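Local coordinates for 1-pyrroline-5-carboxylate dehydrogenase (Thermus thermophilus, PDB 1UZB), which probably catalyses the NAD(P)+-dependent oxidation of glutamate semialdehyde, the open form of 1-pyrroline-5-carboxylate, to glutamate in proline breakdown, at residues R36-Y41 with G66-A71; E51-L56 with P208-V213; V135-D140 with W183-A188; R29-F34 with P61-G66; L103-L108 with A226-G231. One frame throughout, in Å; residues are numbered along the deposited sequence.

Contact 1. Residues R36-Y41 with G66-A71; sequences RHYPLY and GTTAKA
The imidazole of His-37 meets Thr-67 at its edge: OG1 lies near the ring plane, 2.7 Å from ND1, in a nearly straight hydrogen bond for which either atom could be the donor. The phenol ring of Tyr-38 also takes Thr-67 at its edge, with CD1 3.4 Å from the backbone O, while its CE2 rests against a face of the Arg-36 guanidinium near the rim, a group salt-bridged to Glu-33. These groups ride on a parallel pairing of strands 36-42 and 64-69 in a mixed four-stranded sheet. Thr-67 N donates to Arg-36 O, Tyr-38 N to Thr-67 O at 2.8 Å, and Ala-69 N to Tyr-38 O at 3.0 Å. With CG anti to the backbone N (chi1 -176°), the His-37 ring turns across the neighbouring strand, and its NE2 continues to Asp-48. With an alanine here, Thr-67 OG1 and Asp-48 would probably both be left without this mate, and the threonine hydroxyl set free to turn. On the opposite face of the sheet, Tyr-38 and Thr-68 pack on helix 213-226. Farther on, Ala-69 CB nestles against Leu-40, 3.6 Å from both CG and CD2, and Leu-40 CD1 reaches Ala-71 CB at 4.0 Å.

Contact 2. Residues E51-L56 with P208-V213; sequences ERMVSL and PAEDAV
Strand 52-57 passes over the turn leading into helix 213-226 without forming a backbone bond to it, the CA atoms of Ser-55 and Asp-211 being 6.1 Å apart. Met-53 and Ser-55 both point toward the turn. The bend at chi3 (68°) of Met-53 brings CE to the CG1 branch of Val-213 at 3.9 Å, and the same methyl touches Glu-210 CG at 4.1 Å, the two side chains crossing at about a right angle. The other branch of Val-213, CG2, faces Ser-55 CB at 4.1 Å. Waters fill in between the backbones: two lie between Val-54 O and Glu-210 O, and a third, 2.7 Å from Asp-211 O, also reaches Ser-55 OG and Leu-56 O. The polar ends turn to other partners, Ser-55 OG to Glu-123 and Glu-210 OE1 to Gly-240 N. Ala-212 is the N-cap of the helix. The turn joins strand 203-207 to helix 213-226 in a beta-alpha-beta crossover of the Rossmann-like domain, where relatives in the aldehyde dehydrogenase family hold the adenosine ribose of the cofactor.

Contact 3. Residues V135-D140 with W183-A188; sequences VAEAID and WNFPVA
Glu-137 lays its side chain along the methyl of Ala-188. Its CB is 3.7 Å from Ala-188 CB, CG follows at 3.8 Å from the same methyl, CD keeps a similar spacing, and at the tip OE2 is again 3.7 Å from Ala-188 CB. The other carboxylate oxygen, OE1, reaches toward Phe-185, stopping 4.5 Å from CD2 of its ring. CG stands anti to the backbone N (chi1 -175°) with the chain extended beyond it, so that the aliphatic part runs past the methyl and the carboxylate ends near Phe-185. The ring of Phe-185 also has a cation-pi partner in Lys-126. One residue on, Ala-138 drives its CB between Val-187 and Ala-188, 3.6 Å from Val-187 CG1 and equally far from Ala-188 CA. Because both alanines are small, the two backbones come very near, with only 3.8 Å between the CA atoms of Ala-138 and Ala-188. Val-187 CG1 also skirts Val-135 CG2, loosely, at 4.4 Å. Ala-188 N, at the start of helix 188-199, donates to Asp-134 OD1 of helix 128-149. Helix 128-149 thus backs the turn between strand 165-180 and helix 188-199, which carries the P-W-N-F-P signature of aldehyde dehydrogenases, the segment whose asparagine in relatives contributes to the oxyanion hole.

Contact 4. Residues R29-F34 with P61-G66; sequences RVREEF and PSEVVG
Phe-34 puts one face of its ring over the backbone of Val-65, whose CA sits 4.0 Å from the ring centroid and 11° off its normal, a CH-pi contact. CZ adds a touch on Val-65 CG2 at 4.0 Å. At the ring edge CE2 meets Glu-63 OE1 at 3.6 Å, with the carboxylate plane nearly perpendicular to the ring. Arg-31 covers the opposite face: CD lies over the rim, and a face of the guanidinium rests on CD2. The bend at chi2 (68°) folds the arginine over in this way and brings NH2 to Glu-63 OE2, a salt bridge that is weak as a hydrogen bond at 3.5 Å and 135°. Phe-34 CA also directs its hydrogen at Val-65 O, 3.4 Å away. A serine in place of Phe-34 would probably open a gap between Val-65 and Arg-31 and leave the guanidinium free to turn away from Glu-63. In the next shell, Asn-57 holds Glu-63 OE1 and so fixes the carboxylate, while a water lies 2.8 Å from Val-65 O. Val-65 and Gly-66 together face Ser-55 as a classic beta bulge. Tyr-122 of helix 113-124 meets the Phe-34 ring edge-to-face, so the end of helix 17-32 is fitted between that helix and the bulged start of strand 64-69, beside strand 52-57.

Contact 5. Residues L103-L108 with A226-G231; sequences LKAAAL and AGFPPG
Ala-226 sits with its small side chain toward helix 95-111, and three residues of that helix close round it. Leu-108 comes end-on, its CD1 branch 3.5 Å from Ala-226 N and 3.9 Å from Ala-226 CB; CG stands anti to the carbonyl carbon (chi1 -66°), from where this branch reaches the facing backbone. Ala-105 meets it methyl to methyl, CB to CB, at 4.0 Å. From the third side Lys-104 lays its CG 4.0 Å from Ala-226 CA, then bends at chi2 and chi3 and carries its amine away, to a hydrogen bond with the backbone O of Phe-516 in another subunit. The ring of Phe-228 stands edge-on to Ala-105, with CE2 4.3 Å from the methyl. Between Ala-226 and Phe-228 the chain leaves helix 213-226 through a Schellman motif, with Gly-227 at positive phi (105°). Leu-108 also lies on Ile-222, a turn earlier in helix 213-226, and on Glu-225, next to Ala-226. No hydrogen bond or ion pair crosses between 103-108 and 226-231, implying that the fit of helix 95-111 here rests on van der Waals contact and buried methyl groups, while Lys-104, the charged residue of the contact, sends its amine to the neighbouring subunit.

From the N terminus, the end of helix 17-32 and strand 36-42 both find partners at or just before strand 64-69: contact 4 closes one loop and contact 1 the next, their segments alternating along the chain and sharing Gly-66. Contact 2 crosses both, since its strand 52-57 lies between their segments in sequence and beside 64-69 in the sheet, and reaches the start of helix 213-226. Contact 5 opens later, on helix 95-111, and closes at the C-terminal end of helix 213-226, so it crosses contact 2. Contact 3 nests inside both loops. Contacts 2 and 3 touch where Ala-212 packs on Pro-186, joining the turn before helix 213-226 to the one before helix 188-199.

Contact 1. Residues R36-Y41 with G66-A71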
# COMPACT_ATOMS: atom_id res chain seq x y z
N ARG A 36 -28.71 40.56 -23.51
CA ARG A 36 -29.48 39.39 -23.10
C ARG A 36 -29.84 39.47 -21.61
O ARG A 36 -29.07 40.01 -20.81
CB ARG A 36 -28.68 38.12 -23.38
CG ARG A 36 -29.39 36.83 -22.99
CD ARG A 36 -28.52 35.63 -23.32
NE ARG A 36 -29.09 34.38 -22.84
CZ ARG A 36 -28.47 33.21 -22.90
NH1 ARG A 36 -27.25 33.13 -23.41
NH2 ARG A 36 -29.06 32.11 -22.43
N HIS A 37 -31.00 38.93 -21.26
CA HIS A 37 -31.46 38.94 -19.87
C HIS A 37 -31.39 37.55 -19.25
O HIS A 37 -31.89 36.58 -19.82
CB HIS A 37 -32.90 39.44 -19.79
CG HIS A 37 -33.42 39.56 -18.39
ND1 HIS A 37 -32.95 40.51 -17.51
CD2 HIS A 37 -34.33 38.83 -17.71
CE1 HIS A 37 -33.57 40.36 -16.35
NE2 HIS A 37 -34.41 39.35 -16.45
N TYR A 38 -30.78 37.46 -18.07
CA TYR A 38 -30.66 36.18 -17.37
C TYR A 38 -31.40 36.22 -16.04
O TYR A 38 -31.11 37.05 -15.18
CB TYR A 38 -29.18 35.85 -17.11
CG TYR A 38 -28.29 35.95 -18.33
CD1 TYR A 38 -27.88 37.19 -18.82
CD2 TYR A 38 -27.85 34.80 -19.00
CE1 TYR A 38 -27.05 37.29 -19.95
CE2 TYR A 38 -27.03 34.89 -20.12
CZ TYR A 38 -26.64 36.13 -20.59
OH TYR A 38 -25.82 36.21 -21.70
N PRO A 39 -32.37 35.31 -15.84
CA PRO A 39 -33.13 35.29 -14.58
C PRO A 39 -32.35 34.63 -13.44
O PRO A 39 -31.19 34.26 -13.59
CB PRO A 39 -34.37 34.47 -14.94
CG PRO A 39 -34.47 34.59 -16.45
CD PRO A 39 -33.03 34.48 -16.86
N LEU A 40 -33.00 34.52 -12.29
CA LEU A 40 -32.41 33.86 -11.13
C LEU A 40 -32.61 32.37 -11.41
O LEU A 40 -33.37 32.00 -12.31
CB LEU A 40 -33.18 34.21 -9.85
CG LEU A 40 -33.47 35.68 -9.52
CD1 LEU A 40 -34.32 35.77 -8.24
CD2 LEU A 40 -32.17 36.43 -9.34
N TYR A 41 -31.94 31.51 -10.66
CA TYR A 41 -32.12 30.07 -10.83
C TYR A 41 -32.42 29.54 -9.44
O TYR A 41 -31.54 29.52 -8.56
CB TYR A 41 -30.87 29.40 -11.40
CG TYR A 41 -31.08 27.95 -11.78
CD1 TYR A 41 -31.70 27.60 -12.98
CD2 TYR A 41 -30.65 26.92 -10.94
CE1 TYR A 41 -31.89 26.26 -13.34
CE2 TYR A 41 -30.84 25.58 -11.28
CZ TYR A 41 -31.46 25.26 -12.48
OH TYR A 41 -31.62 23.94 -12.82
N GLY A 66 -25.17 42.61 -20.41
CA GLY A 66 -26.40 41.89 -20.17
C GLY A 66 -27.06 42.36 -18.89
O GLY A 66 -26.50 43.17 -18.16
N THR A 67 -28.26 41.87 -18.63
CA THR A 67 -28.97 42.23 -17.41
C THR A 67 -29.40 40.94 -16.76
O THR A 67 -29.49 39.90 -17.42
CB THR A 67 -30.22 43.08 -17.70
OG1 THR A 67 -31.16 42.32 -18.47
CG2 THR A 67 -29.85 44.35 -18.45
N THR A 68 -29.66 40.98 -15.46
CA THR A 68 -30.12 39.80 -14.76
C THR A 68 -31.22 40.19 -13.80
O THR A 68 -31.43 41.38 -13.52
CB THR A 68 -29.00 39.14 -13.92
OG1 THR A 68 -28.67 39.99 -12.81
CG2 THR A 68 -27.75 38.91 -14.77
N ALA A 69 -31.94 39.19 -13.30
CA ALA A 69 -32.99 39.44 -12.34
C ALA A 69 -32.27 39.89 -11.07
O ALA A 69 -31.05 39.75 -10.95
CB ALA A 69 -33.78 38.16 -12.07
N LYS A 70 -33.02 40.45 -10.13
CA LYS A 70 -32.45 40.94 -8.88
C LYS A 70 -33.15 40.27 -7.72
O LYS A 70 -34.36 40.43 -7.54
CB LYS A 70 -32.60 42.46 -8.79
CG LYS A 70 -32.00 43.06 -7.54
CD LYS A 70 -32.25 44.56 -7.48
CE LYS A 70 -31.73 45.16 -6.19
NZ LYS A 70 -32.02 46.62 -6.11
N ALA A 71 -32.40 39.51 -6.93
CA ALA A 71 -32.97 38.80 -5.79
C ALA A 71 -33.09 39.68 -4.56
O ALA A 71 -32.25 40.55 -4.31
CB ALA A 71 -32.12 37.58 -5.47

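Contact 2. Residues E51-L56 with P208-V213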
# COMPACT_ATOMS: atom_id res chain seq x y z
N GLU A 51 -37.58 43.81 -10.79
CA GLU A 51 -36.37 44.64 -10.83
C GLU A 51 -35.26 43.87 -11.53
O GLU A 51 -35.28 42.64 -11.58
CB GLU A 51 -35.93 45.00 -9.41
CG GLU A 51 -36.94 45.87 -8.66
CD GLU A 51 -36.47 46.22 -7.26
OE1 GLU A 51 -37.21 46.94 -6.55
OE2 GLU A 51 -35.37 45.78 -6.86
N ARG A 52 -34.29 44.60 -12.07
CA ARG A 52 -33.18 43.97 -12.77
C ARG A 52 -31.85 44.65 -12.46
O ARG A 52 -31.81 45.76 -11.92
CB ARG A 52 -33.42 44.00 -14.28
CG ARG A 52 -33.26 45.38 -14.91
CD ARG A 52 -33.40 45.31 -16.42
NE ARG A 52 -33.06 46.57 -17.07
CZ ARG A 52 -33.08 46.76 -18.38
NH1 ARG A 52 -33.44 45.77 -19.19
NH2 ARG A 52 -32.74 47.94 -18.89
N MET A 53 -30.77 43.96 -12.79
CA MET A 53 -29.42 44.46 -12.58
C MET A 53 -28.75 44.58 -13.94
O MET A 53 -28.99 43.76 -14.83
CB MET A 53 -28.61 43.48 -11.73
CG MET A 53 -29.10 43.32 -10.31
SD MET A 53 -28.18 41.98 -9.55
CE MET A 53 -26.54 42.70 -9.46
N VAL A 54 -27.88 45.57 -14.09
CA VAL A 54 -27.19 45.79 -15.35
C VAL A 54 -25.70 45.48 -15.20
O VAL A 54 -25.08 45.85 -14.21
CB VAL A 54 -27.34 47.25 -15.82
CG1 VAL A 54 -26.75 47.41 -17.21
CG2 VAL A 54 -28.81 47.65 -15.81
N SER A 55 -25.14 44.79 -16.19
CA SER A 55 -23.72 44.47 -16.18
C SER A 55 -23.08 45.21 -17.35
O SER A 55 -23.45 45.00 -18.51
CB SER A 55 -23.50 42.97 -16.33
OG SER A 55 -22.12 42.66 -16.25
N LEU A 56 -22.13 46.08 -17.03
CA LEU A 56 -21.46 46.89 -18.05
C LEU A 56 -20.11 46.35 -18.50
O LEU A 56 -19.47 45.55 -17.81
CB LEU A 56 -21.28 48.31 -17.52
CG LEU A 56 -22.54 49.02 -17.02
CD1 LEU A 56 -22.17 50.38 -16.45
CD2 LEU A 56 -23.53 49.16 -18.16
N PRO A 208 -23.43 35.76 -6.93
CA PRO A 208 -22.30 36.20 -7.75
C PRO A 208 -21.97 37.64 -7.41
O PRO A 208 -22.80 38.34 -6.82
CB PRO A 208 -22.84 36.07 -9.17
CG PRO A 208 -24.30 36.43 -8.99
CD PRO A 208 -24.67 35.67 -7.74
N ALA A 209 -20.76 38.08 -7.74
CA ALA A 209 -20.38 39.46 -7.49
C ALA A 209 -21.16 40.29 -8.51
O ALA A 209 -21.38 39.85 -9.64
CB ALA A 209 -18.88 39.63 -7.69
N GLU A 210 -21.58 41.49 -8.11
CA GLU A 210 -22.36 42.36 -8.99
C GLU A 210 -21.78 42.60 -10.38
O GLU A 210 -22.52 42.64 -11.36
CB GLU A 210 -22.58 43.73 -8.33
CG GLU A 210 -23.36 43.70 -7.03
CD GLU A 210 -23.68 45.10 -6.54
OE1 GLU A 210 -24.09 45.24 -5.37
OE2 GLU A 210 -23.53 46.06 -7.33
N ASP A 211 -20.46 42.76 -10.46
CA ASP A 211 -19.79 43.03 -11.73
C ASP A 211 -19.66 41.83 -12.66
O ASP A 211 -19.26 41.99 -13.81
CB ASP A 211 -18.40 43.61 -11.47
CG ASP A 211 -18.44 44.99 -10.86
OD1 ASP A 211 -18.96 45.91 -11.51
OD2 ASP A 211 -17.94 45.16 -9.72
N ALA A 212 -20.00 40.64 -12.17
CA ALA A 212 -19.86 39.43 -12.97
C ALA A 212 -21.09 38.52 -12.94
O ALA A 212 -20.97 37.30 -12.99
CB ALA A 212 -18.63 38.66 -12.50
N VAL A 213 -22.27 39.12 -12.89
CA VAL A 213 -23.51 38.34 -12.85
C VAL A 213 -23.82 37.58 -14.14
O VAL A 213 -24.43 36.51 -14.10
CB VAL A 213 -24.72 39.24 -12.51
CG1 VAL A 213 -24.57 39.79 -11.11
CG2 VAL A 213 -24.85 40.36 -13.52
O HOH W 1 -22.88 45.12 -12.75
O HOH W 2 -25.06 43.97 -11.93
O HOH W 3 -19.51 44.00 -15.62

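Contact 3. Residues V135-D140 with W183-A188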
# COMPACT_ATOMS: atom_id res chain seq x y z
N VAL A 135 -11.17 30.16 -16.94
CA VAL A 135 -12.05 29.05 -17.28
C VAL A 135 -11.36 27.70 -17.07
O VAL A 135 -11.99 26.73 -16.61
CB VAL A 135 -12.54 29.17 -18.74
CG1 VAL A 135 -13.42 27.98 -19.09
CG2 VAL A 135 -13.33 30.47 -18.91
N ALA A 136 -10.07 27.62 -17.40
CA ALA A 136 -9.32 26.38 -17.22
C ALA A 136 -9.31 25.99 -15.74
O ALA A 136 -9.44 24.81 -15.40
CB ALA A 136 -7.89 26.56 -17.73
N GLU A 137 -9.15 26.97 -14.86
CA GLU A 137 -9.14 26.72 -13.42
C GLU A 137 -10.51 26.22 -12.95
O GLU A 137 -10.58 25.35 -12.09
CB GLU A 137 -8.77 28.00 -12.66
CG GLU A 137 -8.61 27.80 -11.16
CD GLU A 137 -8.30 29.09 -10.42
OE1 GLU A 137 -7.46 29.87 -10.92
OE2 GLU A 137 -8.87 29.31 -9.34
N ALA A 138 -11.58 26.77 -13.52
CA ALA A 138 -12.94 26.34 -13.15
C ALA A 138 -13.12 24.86 -13.50
O ALA A 138 -13.64 24.09 -12.70
CB ALA A 138 -13.97 27.18 -13.91
N ILE A 139 -12.69 24.48 -14.70
CA ILE A 139 -12.78 23.09 -15.13
C ILE A 139 -11.95 22.24 -14.17
O ILE A 139 -12.40 21.18 -13.73
CB ILE A 139 -12.26 22.95 -16.58
CG1 ILE A 139 -13.20 23.68 -17.54
CG2 ILE A 139 -12.17 21.48 -16.95
CD1 ILE A 139 -12.61 23.91 -18.92
N ASP A 140 -10.76 22.73 -13.82
CA ASP A 140 -9.89 22.01 -12.89
C ASP A 140 -10.58 21.76 -11.54
O ASP A 140 -10.48 20.66 -11.00
CB ASP A 140 -8.58 22.77 -12.63
CG ASP A 140 -7.61 22.69 -13.80
OD1 ASP A 140 -7.84 21.89 -14.73
OD2 ASP A 140 -6.60 23.43 -13.77
N TRP A 183 -15.54 38.99 -8.04
CA TRP A 183 -15.67 39.39 -9.43
C TRP A 183 -14.40 39.17 -10.23
O TRP A 183 -14.44 39.14 -11.46
CB TRP A 183 -16.08 40.87 -9.55
CG TRP A 183 -15.23 41.83 -8.76
CD1 TRP A 183 -15.53 42.36 -7.54
CD2 TRP A 183 -13.97 42.39 -9.14
NE1 TRP A 183 -14.54 43.22 -7.14
CE2 TRP A 183 -13.56 43.26 -8.10
CE3 TRP A 183 -13.13 42.25 -10.27
CZ2 TRP A 183 -12.36 43.98 -8.15
CZ3 TRP A 183 -11.94 42.97 -10.31
CH2 TRP A 183 -11.57 43.82 -9.25
N ASN A 184 -13.26 39.00 -9.55
CA ASN A 184 -12.01 38.84 -10.29
C ASN A 184 -11.77 37.47 -10.92
O ASN A 184 -11.03 37.37 -11.90
CB ASN A 184 -10.83 39.29 -9.41
CG ASN A 184 -10.52 38.33 -8.29
OD1 ASN A 184 -11.39 37.62 -7.79
ND2 ASN A 184 -9.26 38.32 -7.87
N PHE A 185 -12.38 36.43 -10.37
CA PHE A 185 -12.30 35.09 -10.95
C PHE A 185 -13.73 34.57 -10.85
O PHE A 185 -14.01 33.60 -10.14
CB PHE A 185 -11.34 34.19 -10.17
CG PHE A 185 -9.90 34.52 -10.39
CD1 PHE A 185 -9.25 35.45 -9.59
CD2 PHE A 185 -9.20 33.95 -11.45
CE1 PHE A 185 -7.92 35.80 -9.83
CE2 PHE A 185 -7.87 34.29 -11.70
CZ PHE A 185 -7.23 35.22 -10.89
N PRO A 186 -14.65 35.21 -11.59
CA PRO A 186 -16.08 34.90 -11.63
C PRO A 186 -16.51 33.59 -12.26
O PRO A 186 -17.70 33.26 -12.24
CB PRO A 186 -16.67 36.11 -12.32
CG PRO A 186 -15.63 36.45 -13.31
CD PRO A 186 -14.33 36.28 -12.56
N VAL A 187 -15.57 32.86 -12.85
CA VAL A 187 -15.91 31.55 -13.38
C VAL A 187 -15.19 30.55 -12.48
O VAL A 187 -15.82 29.69 -11.87
CB VAL A 187 -15.45 31.35 -14.84
CG1 VAL A 187 -15.79 29.93 -15.30
CG2 VAL A 187 -16.16 32.35 -15.74
N ALA A 188 -13.87 30.69 -12.35
CA ALA A 188 -13.07 29.78 -11.53
C ALA A 188 -13.46 29.67 -10.06
O ALA A 188 -13.84 28.60 -9.59
CB ALA A 188 -11.60 30.15 -11.64

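Contact 4. Residues R29-F34 with P61-G66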
# COMPACT_ATOMS: atom_id res chain seq x y z
N ARG A 29 -19.74 36.30 -31.24
CA ARG A 29 -21.05 35.81 -30.82
C ARG A 29 -21.47 36.38 -29.46
O ARG A 29 -22.63 36.74 -29.27
CB ARG A 29 -21.07 34.28 -30.78
CG ARG A 29 -20.94 33.66 -32.15
CD ARG A 29 -21.37 32.21 -32.15
NE ARG A 29 -21.22 31.60 -33.46
CZ ARG A 29 -21.67 30.39 -33.77
NH1 ARG A 29 -22.30 29.66 -32.86
NH2 ARG A 29 -21.48 29.91 -34.99
N VAL A 30 -20.53 36.47 -28.52
CA VAL A 30 -20.85 37.04 -27.22
C VAL A 30 -21.25 38.50 -27.37
O VAL A 30 -22.24 38.95 -26.79
CB VAL A 30 -19.65 36.93 -26.25
CG1 VAL A 30 -19.89 37.78 -25.01
CG2 VAL A 30 -19.44 35.47 -25.84
N ARG A 31 -20.49 39.25 -28.17
CA ARG A 31 -20.78 40.66 -28.40
C ARG A 31 -22.14 40.84 -29.06
O ARG A 31 -22.89 41.76 -28.73
CB ARG A 31 -19.70 41.28 -29.29
CG ARG A 31 -19.93 42.75 -29.62
CD ARG A 31 -19.78 43.63 -28.39
NE ARG A 31 -20.05 45.04 -28.69
CZ ARG A 31 -21.26 45.52 -28.97
NH1 ARG A 31 -22.32 44.71 -28.98
NH2 ARG A 31 -21.42 46.81 -29.23
N GLU A 32 -22.46 39.95 -29.99
CA GLU A 32 -23.74 40.02 -30.70
C GLU A 32 -24.89 39.65 -29.76
O GLU A 32 -26.06 39.88 -30.08
CB GLU A 32 -23.70 39.08 -31.91
CG GLU A 32 -22.77 39.58 -33.01
CD GLU A 32 -22.41 38.52 -34.04
OE1 GLU A 32 -21.70 38.85 -35.01
OE2 GLU A 32 -22.83 37.35 -33.87
N GLU A 33 -24.54 39.09 -28.61
CA GLU A 33 -25.50 38.67 -27.60
C GLU A 33 -25.71 39.73 -26.52
O GLU A 33 -26.54 39.56 -25.62
CB GLU A 33 -25.02 37.36 -26.97
CG GLU A 33 -25.89 36.80 -25.86
CD GLU A 33 -25.31 35.53 -25.27
OE1 GLU A 33 -24.16 35.57 -24.78
OE2 GLU A 33 -26.00 34.49 -25.31
N PHE A 34 -24.95 40.82 -26.60
CA PHE A 34 -25.07 41.91 -25.63
C PHE A 34 -26.53 42.32 -25.43
O PHE A 34 -27.28 42.45 -26.40
CB PHE A 34 -24.27 43.14 -26.10
CG PHE A 34 -22.84 43.17 -25.64
CD1 PHE A 34 -22.15 41.99 -25.33
CD2 PHE A 34 -22.15 44.38 -25.56
CE1 PHE A 34 -20.81 42.03 -24.95
CE2 PHE A 34 -20.81 44.42 -25.18
CZ PHE A 34 -20.14 43.24 -24.88
N PRO A 61 -17.95 51.24 -20.83
CA PRO A 61 -19.10 51.25 -19.92
C PRO A 61 -20.46 51.71 -20.43
O PRO A 61 -21.45 51.59 -19.71
CB PRO A 61 -18.60 52.08 -18.74
CG PRO A 61 -17.62 53.01 -19.36
CD PRO A 61 -16.87 52.11 -20.32
N SER A 62 -20.53 52.22 -21.65
CA SER A 62 -21.81 52.64 -22.21
C SER A 62 -22.49 51.40 -22.78
O SER A 62 -23.69 51.41 -23.09
CB SER A 62 -21.61 53.68 -23.31
OG SER A 62 -20.88 53.14 -24.40
N GLU A 63 -21.73 50.32 -22.91
CA GLU A 63 -22.25 49.07 -23.45
C GLU A 63 -22.72 48.12 -22.36
O GLU A 63 -22.00 47.83 -21.41
CB GLU A 63 -21.17 48.35 -24.28
CG GLU A 63 -20.45 49.25 -25.26
CD GLU A 63 -19.55 48.47 -26.20
OE1 GLU A 63 -18.99 47.43 -25.77
OE2 GLU A 63 -19.39 48.90 -27.36
N VAL A 64 -23.95 47.63 -22.51
CA VAL A 64 -24.54 46.71 -21.56
C VAL A 64 -24.30 45.28 -22.02
O VAL A 64 -24.87 44.83 -23.02
CB VAL A 64 -26.06 46.95 -21.43
CG1 VAL A 64 -26.68 45.93 -20.48
CG2 VAL A 64 -26.32 48.36 -20.93
N VAL A 65 -23.45 44.56 -21.29
CA VAL A 65 -23.16 43.17 -21.64
C VAL A 65 -24.43 42.34 -21.48
O VAL A 65 -24.73 41.48 -22.31
CB VAL A 65 -22.04 42.60 -20.75
CG1 VAL A 65 -21.81 41.12 -21.07
CG2 VAL A 65 -20.75 43.39 -20.97
N GLY A 66 -25.17 42.61 -20.41
CA GLY A 66 -26.40 41.89 -20.17
C GLY A 66 -27.06 42.36 -18.89
O GLY A 66 -26.50 43.17 -18.16
O HOH W 4 -18.86 48.05 -29.59
O HOH W 5 -25.17 38.78 -22.60

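Contact 5. Residues L103-L108 with A226-G231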
# COMPACT_ATOMS: atom_id res chain seq x y z
N LEU A 103 -18.40 15.47 -13.13
CA LEU A 103 -17.64 15.20 -14.35
C LEU A 103 -18.42 15.59 -15.59
O LEU A 103 -17.85 16.08 -16.57
CB LEU A 103 -17.24 13.72 -14.40
CG LEU A 103 -16.25 13.27 -13.32
CD1 LEU A 103 -16.08 11.77 -13.39
CD2 LEU A 103 -14.91 13.99 -13.50
N LYS A 104 -19.74 15.38 -15.57
CA LYS A 104 -20.56 15.77 -16.71
C LYS A 104 -20.51 17.29 -16.86
O LYS A 104 -20.35 17.80 -17.96
CB LYS A 104 -22.00 15.30 -16.49
CG LYS A 104 -23.01 15.93 -17.44
CD LYS A 104 -22.69 15.67 -18.90
CE LYS A 104 -23.03 14.25 -19.31
NZ LYS A 104 -22.94 14.08 -20.80
N ALA A 105 -20.65 18.00 -15.74
CA ALA A 105 -20.60 19.46 -15.78
C ALA A 105 -19.26 19.96 -16.34
O ALA A 105 -19.22 20.94 -17.09
CB ALA A 105 -20.83 20.04 -14.39
N ALA A 106 -18.17 19.30 -15.97
CA ALA A 106 -16.86 19.70 -16.46
C ALA A 106 -16.77 19.52 -17.97
O ALA A 106 -16.19 20.35 -18.67
CB ALA A 106 -15.76 18.90 -15.78
N ALA A 107 -17.34 18.43 -18.48
CA ALA A 107 -17.31 18.16 -19.91
C ALA A 107 -18.11 19.23 -20.65
O ALA A 107 -17.71 19.68 -21.73
CB ALA A 107 -17.88 16.78 -20.21
N LEU A 108 -19.25 19.62 -20.08
CA LEU A 108 -20.09 20.64 -20.68
C LEU A 108 -19.39 22.00 -20.65
O LEU A 108 -19.48 22.77 -21.61
CB LEU A 108 -21.43 20.71 -19.96
CG LEU A 108 -22.32 19.47 -20.11
CD1 LEU A 108 -23.55 19.61 -19.23
CD2 LEU A 108 -22.72 19.29 -21.58
N ALA A 226 -26.31 19.97 -17.03
CA ALA A 226 -25.68 18.79 -16.44
C ALA A 226 -26.70 17.93 -15.72
O ALA A 226 -26.56 16.71 -15.65
CB ALA A 226 -24.57 19.21 -15.48
N GLY A 227 -27.72 18.56 -15.15
CA GLY A 227 -28.75 17.81 -14.47
C GLY A 227 -28.76 17.79 -12.95
O GLY A 227 -29.30 16.86 -12.36
N PHE A 228 -28.15 18.78 -12.31
CA PHE A 228 -28.19 18.82 -10.86
C PHE A 228 -29.66 18.88 -10.44
O PHE A 228 -30.44 19.64 -11.00
CB PHE A 228 -27.45 20.05 -10.32
CG PHE A 228 -25.95 19.89 -10.31
CD1 PHE A 228 -25.33 19.21 -9.27
CD2 PHE A 228 -25.17 20.40 -11.34
CE1 PHE A 228 -23.95 19.03 -9.26
CE2 PHE A 228 -23.79 20.23 -11.34
CZ PHE A 228 -23.18 19.55 -10.30
N PRO A 229 -30.06 18.05 -9.47
CA PRO A 229 -31.45 18.03 -9.01
C PRO A 229 -31.92 19.41 -8.54
O PRO A 229 -31.12 20.22 -8.06
CB PRO A 229 -31.43 17.01 -7.88
CG PRO A 229 -30.35 16.06 -8.30
CD PRO A 229 -29.27 16.99 -8.80
N PRO A 230 -33.22 19.69 -8.66
CA PRO A 230 -33.75 20.98 -8.23
C PRO A 230 -33.37 21.32 -6.79
O PRO A 230 -33.48 20.49 -5.89
CB PRO A 230 -35.26 20.80 -8.39
CG PRO A 230 -35.36 19.86 -9.55
CD PRO A 230 -34.29 18.84 -9.22
N GLY A 231 -32.90 22.55 -6.59
CA GLY A 231 -32.52 23.00 -5.26
C GLY A 231 -31.08 22.76 -4.84
O GLY A 231 -30.62 23.39 -3.89